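Local coordinates for protein probable CoA-transferase alpha subunit (Rhodococcus jostii, PDB 6COJ) that binds a coenzyme A thioester in a pocket shared with a second protein chain and probably acts in CoA transfer or related thioester chemistry, at residues K83-F88 / A111-D116; P47-R52 / V246-G251. The protein carries 1 engineered substitution. All blocks are in the same frame, centred on the assembly; numbering follows the deposited sequence.

Contact 1 (K83-F88 / A111-D116); sequences KAYYGF and AVREMD. With F8G (S-{(3R,5R,9R)-1-[(2R,3S,4R,5R)-5-(6-amino-9H-purin-9-yl)-4-hydroxy-3-(phosphonooxy)tetrahydrofuran-2-yl]-3,5,9-trihydroxy-8,8-dimethyl-3,5-dioxido-10,14-dioxo-2,4,6-trioxa-11,15-diaza-3lambda~5~,5lambda~5~-diphosphaheptadecan-17-yl} (5R,10R)-7-hydroxy-10-methyl-2-oxo-1-oxaspiro[4.5]dec-6-ene-6-carbothioate (non-preferred name)), chain E.
Tyr86 OH donates to the anti lone pair of Glu114 OE1 at 2.7 Å, and the ring and carboxylate planes stand 49° apart. With CG between the backbone N and the carbonyl carbon (chi1 56°), the Tyr86 ring lies with one face under Glu114 CA. Val112 CG1 meets its edge, 3.7 Å from Tyr86 CE1. This face is buried and tightly packed. Glu114 OE2 is held by a polar side chain of another protein's chain.

On the opposite face the Tyr85 ring is buried, and solvent reaches the side of Lys83, Ala111 and Arg113. Arg113 CB rests over the Tyr85 ring in a CH-pi contact, 3.8 Å from the centroid. The extended Lys83 chain lays CE over one face of the Arg113 guanidinium, and Lys83 NZ donates to Tyr85 OH at 3.0 Å. Glu151 bridges to Lys83 NZ and Arg113 NE and also bonds Tyr85 OH. A leucine in place of Tyr85 would probably leave Arg113 CB without its ring face and Glu151 without a hydroxyl partner.

The parallel pairing is firm at Arg113 N to Ala84 O, 2.8 Å and nearly straight at 171°. Buried Tyr86 N finds no partner, but Met115 N bonds Tyr86 O at 3.0 Å beyond it. Past the corner at Gly87, Phe88 CD2 comes 3.2 Å from OAN of the CoA thioester.

Strand 111-114 is outermost in this chain's parallel sheet, beside strand 81-86. Helix 99-106 lies on the Tyr86 face and links the pair as a beta-alpha-beta crossover. Helix 144-148 touches Arg113 and Met115, and Asp116 N-caps helix 117-128.

Contact 2 (P47-R52 / V246-G251); sequences PMALVR and VEAPNG
Gly251 O is gripped by two groups at the start of the helix that begins at Met48. Ala49 N donates to it at 3.0 Å, with an angle of 166° at the hydrogen. A water donates to the same Gly251 O at 3.1 Å and accepts from Leu50 N. The motif is a type II beta turn, Ala248 to Gly251, set against the first turn of a helix in a Rossmann-like alpha/beta fold. Pro47, the N-cap residue, has no side-chain acceptor for the first N-H groups of the helix; Gly251 O, from far along the chain, takes that of Ala49. The helix dipole would probably strengthen this hold.

Asn250 takes the third place of the turn with a positive phi of 61°. The closing bond, Gly251 N to Ala248 O, is weak. Asn250 ND2 is bonded to Gln297 OE1. Ala49 CB points at the turn and meets Ala248 CB at 4.3 Å. A methyl here probably allows the close approach of the Gly251 backbone, with Gly251 CA 3.9 Å from Ala49 CB. Leu23 of helix 23-28 packs on Ala49, Leu50 and Val246.

Arg52 stands one helical turn after Met48. Its NH1 bonds His253 O, its NH2 makes a salt bridge to Glu293, and Tyr296 adds a cation-pi contact. Met48 O lies over the centre of the Arg52 guanidinium, 3.6 Å above its plane.

Overall arrangement
From the N terminus the chain passes helix 23-28 and strand 35-38, then enters helix 48-56 through residues 47-52, the first half of contact 2. It goes on through strand 62-65 and helix 70-77 to strand 81-86. Contact 1 closes a loop of 22 residues, which holds helix 99-106. Contact 2 closes only after strand 244-247, a loop of 193 residues, so contact 1 is nested inside it. Both reach the same parallel sheet, at its two outermost strands within this chain. Their centres are about 24 Å apart, on opposite sides of the chain's centre. Contact 1 joins neighbouring strands near the ligand; contact 2 ties the start of an early helix to the turn after the last strand.

Contact 1 (K83-F88 / A111-D116)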
ATOM      1  N   LYS A  83      10.275  -1.487  26.665  1.00 17.17           N
ATOM      2  CA  LYS A  83       9.918  -0.338  25.857  1.00 16.73           C
ATOM      3  C   LYS A  83       8.821  -0.783  24.904  1.00 14.95           C
ATOM      4  O   LYS A  83       8.826  -1.925  24.432  1.00 15.92           O
ATOM      5  CB  LYS A  83      11.150   0.150  25.083  1.00 20.10           C
ATOM      6  CG  LYS A  83      10.986   1.489  24.383  1.00 23.43           C
ATOM      7  CD  LYS A  83      12.323   1.962  23.836  1.00 22.86           C
ATOM      8  CE  LYS A  83      12.209   3.338  23.184  1.00 28.59           C
ATOM      9  NZ  LYS A  83      13.476   3.779  22.521  1.00 34.58           N
ATOM     10  N   ALA A  84       7.866   0.102  24.649  1.00 16.69           N
ATOM     11  CA  ALA A  84       6.737  -0.251  23.800  1.00 15.53           C
ATOM     12  C   ALA A  84       6.451   0.868  22.815  1.00 16.09           C
ATOM     13  O   ALA A  84       6.337   2.031  23.210  1.00 17.32           O
ATOM     14  CB  ALA A  84       5.486  -0.568  24.637  1.00 16.06           C
ATOM     15  N   TYR A  85       6.335   0.498  21.537  1.00 14.40           N
ATOM     16  CA  TYR A  85       5.913   1.374  20.453  1.00 14.77           C
ATOM     17  C   TYR A  85       4.520   0.919  20.038  1.00 15.06           C
ATOM     18  O   TYR A  85       4.354  -0.226  19.613  1.00 16.70           O
ATOM     19  CB  TYR A  85       6.853   1.197  19.259  1.00 14.25           C
ATOM     20  CG  TYR A  85       8.269   1.699  19.449  1.00 15.57           C
ATOM     21  CD1 TYR A  85       9.191   0.988  20.208  1.00 15.17           C
ATOM     22  CD2 TYR A  85       8.687   2.882  18.852  1.00 15.49           C
ATOM     23  CE1 TYR A  85      10.489   1.451  20.379  1.00 18.37           C
ATOM     24  CE2 TYR A  85       9.985   3.348  19.011  1.00 16.21           C
ATOM     25  CZ  TYR A  85      10.879   2.624  19.779  1.00 18.07           C
ATOM     26  OH  TYR A  85      12.171   3.062  19.955  1.00 21.14           O
ATOM     27  N   TYR A  86       3.523   1.804  20.138  1.00 12.94           N
ATOM     28  CA  TYR A  86       2.152   1.367  19.868  1.00 14.47           C
ATOM     29  C   TYR A  86       1.304   2.559  19.460  1.00 13.82           C
ATOM     30  O   TYR A  86       1.584   3.699  19.845  1.00 14.13           O
ATOM     31  CB  TYR A  86       1.523   0.682  21.104  1.00 14.71           C
ATOM     32  CG  TYR A  86       1.560   1.562  22.341  1.00 13.84           C
ATOM     33  CD1 TYR A  86       2.654   1.546  23.196  1.00 13.81           C
ATOM     34  CD2 TYR A  86       0.524   2.448  22.618  1.00 14.77           C
ATOM     35  CE1 TYR A  86       2.707   2.370  24.311  1.00 15.19           C
ATOM     36  CE2 TYR A  86       0.577   3.288  23.720  1.00 14.55           C
ATOM     37  CZ  TYR A  86       1.670   3.251  24.548  1.00 14.69           C
ATOM     38  OH  TYR A  86       1.729   4.072  25.647  1.00 15.92           O
ATOM     39  N   GLY A  87       0.243   2.270  18.702  1.00 13.82           N
ATOM     40  CA  GLY A  87      -0.709   3.286  18.300  1.00 15.36           C
ATOM     41  C   GLY A  87      -1.861   3.387  19.275  1.00 15.68           C
ATOM     42  O   GLY A  87      -2.541   4.415  19.348  1.00 17.03           O
ATOM     43  N   PHE A  88      -2.086   2.313  20.024  1.00 14.79           N
ATOM     44  CA  PHE A  88      -3.107   2.264  21.063  1.00 14.05           C
ATOM     45  C   PHE A  88      -2.910   0.955  21.808  1.00 13.85           C
ATOM     46  O   PHE A  88      -2.145   0.089  21.380  1.00 14.49           O
ATOM     47  CB  PHE A  88      -4.519   2.300  20.461  1.00 14.76           C
ATOM     48  CG  PHE A  88      -4.830   1.125  19.572  1.00 14.06           C
ATOM     49  CD1 PHE A  88      -5.304  -0.066  20.114  1.00 15.16           C
ATOM     50  CD2 PHE A  88      -4.666   1.214  18.191  1.00 14.22           C
ATOM     51  CE1 PHE A  88      -5.582  -1.159  19.304  1.00 14.99           C
ATOM     52  CE2 PHE A  88      -4.961   0.127  17.375  1.00 16.54           C
ATOM     53  CZ  PHE A  88      -5.415  -1.053  17.931  1.00 14.49           C
ATOM     54  N   ALA A 111       9.054   2.152  29.189  1.00 20.98           N
ATOM     55  CA  ALA A 111       9.248   3.394  28.459  1.00 20.56           C
ATOM     56  C   ALA A 111       8.380   3.303  27.217  1.00 20.82           C
ATOM     57  O   ALA A 111       8.402   2.282  26.523  1.00 23.49           O
ATOM     58  CB  ALA A 111      10.713   3.546  28.053  1.00 21.84           C
ATOM     59  N   VAL A 112       7.592   4.334  26.947  1.00 16.43           N
ATOM     60  CA  VAL A 112       6.649   4.278  25.831  1.00 15.68           C
ATOM     61  C   VAL A 112       7.065   5.220  24.713  1.00 15.85           C
ATOM     62  O   VAL A 112       7.496   6.355  24.954  1.00 17.74           O
ATOM     63  CB  VAL A 112       5.169   4.475  26.226  1.00 16.26           C
ATOM     64  CG1 VAL A 112       4.737   3.425  27.261  1.00 16.95           C
ATOM     65  CG2 VAL A 112       4.917   5.878  26.741  1.00 19.51           C
ATOM     66  N   ARG A 113       6.931   4.727  23.481  1.00 14.09           N
ATOM     67  CA  ARG A 113       6.948   5.575  22.296  1.00 15.90           C
ATOM     68  C   ARG A 113       5.571   5.476  21.652  1.00 15.82           C
ATOM     69  O   ARG A 113       5.401   4.945  20.542  1.00 16.31           O
ATOM     70  CB  ARG A 113       8.080   5.182  21.355  1.00 15.93           C
ATOM     71  CG  ARG A 113       9.465   5.352  21.970  1.00 17.25           C
ATOM     72  CD  ARG A 113       9.790   6.821  22.308  1.00 17.08           C
ATOM     73  NE  ARG A 113      11.112   6.936  22.913  1.00 18.47           N
ATOM     74  CZ  ARG A 113      11.338   6.903  24.221  1.00 22.45           C
ATOM     75  NH1 ARG A 113      10.321   6.790  25.067  1.00 22.26           N
ATOM     76  NH2 ARG A 113      12.580   6.998  24.674  1.00 23.82           N
ATOM     77  N   GLU A 114       4.583   5.974  22.385  1.00 16.24           N
ATOM     78  CA  GLU A 114       3.210   6.035  21.921  1.00 15.40           C
ATOM     79  C   GLU A 114       3.139   6.941  20.697  1.00 15.05           C
ATOM     80  O   GLU A 114       3.848   7.951  20.610  1.00 15.84           O
ATOM     81  CB  GLU A 114       2.360   6.590  23.069  1.00 16.58           C
ATOM     82  CG  GLU A 114       0.876   6.652  22.791  1.00 16.85           C
ATOM     83  CD  GLU A 114       0.075   6.949  24.040  1.00 15.99           C
ATOM     84  OE1 GLU A 114       0.358   6.332  25.084  1.00 17.04           O
ATOM     85  OE2 GLU A 114      -0.826   7.810  23.982  1.00 16.54           O
ATOM     86  N   MET A 115       2.299   6.568  19.737  1.00 14.38           N
ATOM     87  CA  MET A 115       2.256   7.309  18.484  1.00 15.16           C
ATOM     88  C   MET A 115       0.864   7.220  17.887  1.00 13.52           C
ATOM     89  O   MET A 115       0.055   6.371  18.269  1.00 15.13           O
ATOM     90  CB  MET A 115       3.300   6.778  17.497  1.00 15.40           C
ATOM     91  CG  MET A 115       2.993   5.385  16.967  1.00 14.13           C
ATOM     92  SD  MET A 115       4.331   4.720  15.947  1.00 13.84           S
ATOM     93  CE  MET A 115       5.157   3.655  17.139  1.00 15.37           C
ATOM     94  N   ASP A 116       0.581   8.112  16.938  1.00 13.25           N
ATOM     95  CA  ASP A 116      -0.675   8.005  16.207  1.00 14.24           C
ATOM     96  C   ASP A 116      -0.761   6.642  15.519  1.00 12.93           C
ATOM     97  O   ASP A 116       0.246   6.091  15.070  1.00 14.18           O
ATOM     98  CB  ASP A 116      -0.783   9.123  15.172  1.00 16.82           C
ATOM     99  CG  ASP A 116      -1.991   8.962  14.280  1.00 15.82           C
ATOM    100  OD1 ASP A 116      -3.094   9.407  14.676  1.00 17.28           O
ATOM    101  OD2 ASP A 116      -1.838   8.371  13.194  1.00 15.07           O
TER
HETATM  102  C4  F8G E 301      -8.576  10.248  37.140  1.00117.95           C
HETATM  103  C5  F8G E 301      -7.958  11.545  36.831  1.00116.78           C
HETATM  104  C6  F8G E 301      -6.532  11.741  37.189  1.00118.50           C
HETATM  105  C8  F8G E 301     -10.050  11.544  36.193  1.00114.51           C
HETATM  106  N1  F8G E 301      -5.855  10.730  37.782  1.00119.04           N
HETATM  107  N3  F8G E 301      -7.856   9.268  37.735  1.00121.48           N
HETATM  108  C1' F8G E 301     -10.798   9.207  36.852  1.00114.06           C
HETATM  109  C2  F8G E 301      -6.446   9.423  38.104  1.00120.09           C
HETATM  110  C2' F8G E 301     -12.218   9.601  37.206  1.00122.67           C
HETATM  111  C3' F8G E 301     -13.001   8.480  36.563  1.00126.06           C
HETATM  112  C4' F8G E 301     -12.245   8.230  35.285  1.00107.28           C
HETATM  113  C5' F8G E 301     -12.798   9.106  34.182  1.00 92.19           C
HETATM  114  CAA F8G E 301      -8.880   6.685  12.407  1.00 15.57           C
HETATM  115  CAB F8G E 301      -9.585   6.821  13.734  1.00 14.67           C
HETATM  116  CAC F8G E 301      -9.423   5.948  14.749  1.00 18.36           C
HETATM  117  CAD F8G E 301      -8.821   4.571  14.509  1.00 23.89           C
HETATM  118  CAE F8G E 301      -8.536   4.343  13.026  1.00 18.29           C
HETATM  119  CAF F8G E 301      -7.870   5.557  12.413  1.00 16.21           C
HETATM  120  CAG F8G E 301      -9.773   6.339  16.126  1.00 19.53           C
HETATM  121  CAI F8G E 301      -7.670   3.117  12.780  1.00 19.33           C
HETATM  122  CAK F8G E 301      -9.640   3.390  15.074  1.00 22.63           C
HETATM  123  CAL F8G E 301      -8.834   2.724  16.202  1.00 23.78           C
HETATM  124  CAM F8G E 301      -7.581   3.563  16.238  1.00 28.26           C
HETATM  125  CAQ F8G E 301     -10.598   7.747  18.306  1.00 15.79           C
HETATM  126  CAR F8G E 301     -11.852   6.982  18.692  1.00 16.88           C
HETATM  127  CAT F8G E 301     -12.594   7.656  20.890  1.00 18.44           C
HETATM  128  CAU F8G E 301     -12.801   7.195  22.320  1.00 21.43           C
HETATM  129  CAV F8G E 301     -12.968   8.335  23.318  1.00 22.85           C
HETATM  130  CAX F8G E 301     -14.478   7.646  25.057  1.00 23.42           C
HETATM  131  CAY F8G E 301     -14.691   7.186  26.477  1.00 22.56           C
HETATM  132  CAZ F8G E 301     -15.220   8.310  27.375  1.00 23.08           C
HETATM  133  CBA F8G E 301     -15.218   7.829  28.819  1.00 24.17           C
HETATM  134  CBM F8G E 301     -14.301   9.518  27.264  1.00 23.16           C
HETATM  135  CBN F8G E 301     -16.648   8.702  27.014  1.00 25.23           C
HETATM  136  N6  F8G E 301      -5.914  12.917  36.926  1.00116.58           N
HETATM  137  N7  F8G E 301      -8.919  12.293  36.251  1.00115.13           N
HETATM  138  N9  F8G E 301      -9.840  10.331  36.737  1.00115.01           N
HETATM  139  NAS F8G E 301     -11.949   6.787  20.119  1.00 16.00           N
HETATM  140  NAW F8G E 301     -13.224   7.822  24.657  1.00 20.77           N
HETATM  141  O2' F8G E 301     -12.429   9.647  38.620  1.00127.87           O
HETATM  142  O3' F8G E 301     -12.852   7.292  37.320  1.00149.83           O
HETATM  143  O4' F8G E 301     -10.896   8.602  35.562  1.00107.48           O
HETATM  144  O5' F8G E 301     -14.131   8.691  33.897  1.00 79.92           O
HETATM  145  OAH F8G E 301     -10.325   7.778  13.834  1.00 15.22           O
HETATM  146  OAJ F8G E 301      -9.550   5.552  17.039  1.00 18.02           O
HETATM  147  OAN F8G E 301      -6.653   3.482  17.013  1.00 31.19           O
HETATM  148  OAO F8G E 301      -7.576   4.551  15.195  1.00 25.07           O
HETATM  149  OBB F8G E 301     -13.890   7.417  29.102  1.00 24.37           O
HETATM  150  OBD F8G E 301     -13.416   7.960  31.589  1.00 43.85           O
HETATM  151  OBJ F8G E 301     -12.996   8.734  20.472  1.00 17.86           O
HETATM  152  OBK F8G E 301     -15.415   7.836  24.296  1.00 25.67           O
HETATM  153  OBL F8G E 301     -15.607   6.080  26.501  1.00 26.53           O
HETATM  154  OBO F8G E 301     -12.150   6.186  30.429  1.00 28.07           O
HETATM  155  OBP F8G E 301     -14.561   5.709  30.898  1.00 27.13           O
HETATM  156  OBQ F8G E 301     -15.933   8.100  32.167  1.00 66.89           O
HETATM  157  OBR F8G E 301     -14.580  10.194  31.933  1.00 85.92           O
HETATM  158  OCI F8G E 301     -13.690   5.484  38.885  1.00173.85           O
HETATM  159  OCJ F8G E 301     -14.155   7.877  39.359  1.00168.52           O
HETATM  160  OCK F8G E 301     -15.304   6.729  37.465  1.00203.96           O
HETATM  161  PBC F8G E 301     -13.540   6.758  30.525  1.00 25.67           P
HETATM  162  PBE F8G E 301     -14.583   8.746  32.362  1.00 68.91           P
HETATM  163  PCH F8G E 301     -14.039   6.824  38.285  1.00173.84           P
HETATM  164  SAP F8G E 301     -10.458   7.812  16.548  1.00 15.75           S

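Contact 2 (P47-R52 / V246-G251)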
ATOM      1  N   PRO A  47      -1.433 -13.339  17.898  1.00 12.96           N
ATOM      2  CA  PRO A  47      -0.768 -14.657  18.040  1.00 14.50           C
ATOM      3  C   PRO A  47      -0.640 -15.041  19.510  1.00 15.21           C
ATOM      4  O   PRO A  47       0.448 -15.081  20.105  1.00 15.43           O
ATOM      5  CB  PRO A  47       0.584 -14.412  17.363  1.00 14.35           C
ATOM      6  CG  PRO A  47       0.870 -12.971  17.667  1.00 12.81           C
ATOM      7  CD  PRO A  47      -0.473 -12.272  17.558  1.00 14.79           C
ATOM      8  N   MET A  48      -1.792 -15.321  20.128  1.00 15.06           N
ATOM      9  CA  MET A  48      -1.848 -15.505  21.572  1.00 14.35           C
ATOM     10  C   MET A  48      -1.142 -16.781  22.013  1.00 16.45           C
ATOM     11  O   MET A  48      -0.545 -16.810  23.099  1.00 17.07           O
ATOM     12  CB  MET A  48      -3.299 -15.492  22.056  1.00 16.00           C
ATOM     13  CG  MET A  48      -4.037 -14.184  21.848  1.00 14.79           C
ATOM     14  SD  MET A  48      -3.354 -12.799  22.775  1.00 16.78           S
ATOM     15  CE  MET A  48      -4.007 -13.166  24.403  1.00 21.70           C
ATOM     16  N   ALA A  49      -1.185 -17.839  21.197  1.00 16.10           N
ATOM     17  CA  ALA A  49      -0.418 -19.035  21.524  1.00 17.50           C
ATOM     18  C   ALA A  49       1.077 -18.738  21.545  1.00 17.20           C
ATOM     19  O   ALA A  49       1.796 -19.208  22.435  1.00 17.71           O
ATOM     20  CB  ALA A  49      -0.760 -20.173  20.558  1.00 17.53           C
ATOM     21  N   LEU A  50       1.565 -17.941  20.589  1.00 16.62           N
ATOM     22  CA  LEU A  50       2.977 -17.560  20.620  1.00 16.97           C
ATOM     23  C   LEU A  50       3.289 -16.679  21.826  1.00 16.77           C
ATOM     24  O   LEU A  50       4.347 -16.826  22.454  1.00 17.49           O
ATOM     25  CB  LEU A  50       3.373 -16.881  19.304  1.00 15.67           C
ATOM     26  CG  LEU A  50       3.600 -17.840  18.118  1.00 15.73           C
ATOM     27  CD1 LEU A  50       3.533 -17.098  16.769  1.00 16.30           C
ATOM     28  CD2 LEU A  50       4.930 -18.597  18.252  1.00 17.54           C
ATOM     29  N   VAL A  51       2.362 -15.789  22.196  1.00 16.76           N
ATOM     30  CA  VAL A  51       2.554 -14.962  23.390  1.00 15.60           C
ATOM     31  C   VAL A  51       2.606 -15.825  24.650  1.00 18.51           C
ATOM     32  O   VAL A  51       3.441 -15.601  25.536  1.00 17.18           O
ATOM     33  CB  VAL A  51       1.479 -13.862  23.477  1.00 17.21           C
ATOM     34  CG1 VAL A  51       1.534 -13.162  24.837  1.00 20.60           C
ATOM     35  CG2 VAL A  51       1.658 -12.860  22.351  1.00 16.72           C
ATOM     36  N   ARG A  52       1.715 -16.815  24.760  1.00 16.80           N
ATOM     37  CA  ARG A  52       1.777 -17.726  25.903  1.00 16.65           C
ATOM     38  C   ARG A  52       3.092 -18.500  25.931  1.00 17.19           C
ATOM     39  O   ARG A  52       3.637 -18.769  27.008  1.00 17.89           O
ATOM     40  CB  ARG A  52       0.571 -18.677  25.907  1.00 18.49           C
ATOM     41  CG  ARG A  52      -0.743 -17.997  26.311  1.00 18.85           C
ATOM     42  CD  ARG A  52      -1.929 -18.949  26.358  1.00 21.73           C
ATOM     43  NE  ARG A  52      -2.391 -19.375  25.037  1.00 19.95           N
ATOM     44  CZ  ARG A  52      -3.306 -18.728  24.315  1.00 21.32           C
ATOM     45  NH1 ARG A  52      -3.855 -17.599  24.773  1.00 18.76           N
ATOM     46  NH2 ARG A  52      -3.669 -19.210  23.135  1.00 22.02           N
ATOM     47  N   VAL A 246       4.016 -22.357  12.514  1.00 15.52           N
ATOM     48  CA  VAL A 246       3.508 -23.111  13.659  1.00 16.81           C
ATOM     49  C   VAL A 246       2.039 -23.426  13.413  1.00 18.34           C
ATOM     50  O   VAL A 246       1.242 -22.521  13.148  1.00 19.67           O
ATOM     51  CB  VAL A 246       3.669 -22.323  14.971  1.00 16.54           C
ATOM     52  CG1 VAL A 246       3.147 -23.149  16.149  1.00 18.12           C
ATOM     53  CG2 VAL A 246       5.128 -21.918  15.190  1.00 20.11           C
ATOM     54  N   GLU A 247       1.674 -24.698  13.510  1.00 18.40           N
ATOM     55  CA  GLU A 247       0.264 -25.064  13.452  1.00 17.31           C
ATOM     56  C   GLU A 247      -0.326 -24.920  14.848  1.00 18.05           C
ATOM     57  O   GLU A 247       0.052 -25.657  15.762  1.00 21.52           O
ATOM     58  CB  GLU A 247       0.083 -26.484  12.921  1.00 19.35           C
ATOM     59  CG  GLU A 247      -1.364 -26.826  12.653  1.00 20.49           C
ATOM     60  CD  GLU A 247      -1.514 -28.029  11.750  1.00 27.81           C
ATOM     61  OE1 GLU A 247      -0.634 -28.917  11.795  1.00 41.07           O
ATOM     62  OE2 GLU A 247      -2.500 -28.079  10.984  1.00 25.19           O
ATOM     63  N   ALA A 248      -1.247 -23.973  15.019  1.00 18.49           N
ATOM     64  CA  ALA A 248      -1.823 -23.659  16.328  1.00 17.61           C
ATOM     65  C   ALA A 248      -3.316 -23.428  16.184  1.00 17.44           C
ATOM     66  O   ALA A 248      -3.787 -22.284  16.105  1.00 17.68           O
ATOM     67  CB  ALA A 248      -1.127 -22.455  16.967  1.00 18.86           C
ATOM     68  N   PRO A 249      -4.107 -24.502  16.153  1.00 19.25           N
ATOM     69  CA  PRO A 249      -5.568 -24.357  16.143  1.00 18.71           C
ATOM     70  C   PRO A 249      -6.048 -23.606  17.376  1.00 21.08           C
ATOM     71  O   PRO A 249      -5.586 -23.854  18.493  1.00 20.77           O
ATOM     72  CB  PRO A 249      -6.081 -25.803  16.142  1.00 23.29           C
ATOM     73  CG  PRO A 249      -4.894 -26.655  15.819  1.00 23.04           C
ATOM     74  CD  PRO A 249      -3.672 -25.904  16.216  1.00 19.74           C
ATOM     75  N   ASN A 250      -6.973 -22.665  17.163  1.00 19.48           N
ATOM     76  CA  ASN A 250      -7.446 -21.777  18.222  1.00 18.42           C
ATOM     77  C   ASN A 250      -6.312 -20.937  18.796  1.00 17.39           C
ATOM     78  O   ASN A 250      -6.390 -20.477  19.941  1.00 19.39           O
ATOM     79  CB  ASN A 250      -8.208 -22.530  19.328  1.00 19.23           C
ATOM     80  CG  ASN A 250      -9.390 -21.740  19.878  1.00 24.13           C
ATOM     81  OD1 ASN A 250     -10.087 -21.040  19.139  1.00 25.33           O
ATOM     82  ND2 ASN A 250      -9.630 -21.861  21.186  1.00 25.43           N
ATOM     83  N   GLY A 251      -5.263 -20.721  17.994  1.00 18.20           N
ATOM     84  CA  GLY A 251      -4.053 -20.055  18.438  1.00 20.33           C
ATOM     85  C   GLY A 251      -4.169 -18.556  18.593  1.00 17.83           C
ATOM     86  O   GLY A 251      -3.196 -17.924  19.022  1.00 16.74           O
TER
HETATM   87  O   HOH W   1      -0.248 -17.751  18.151  1.00 15.95           O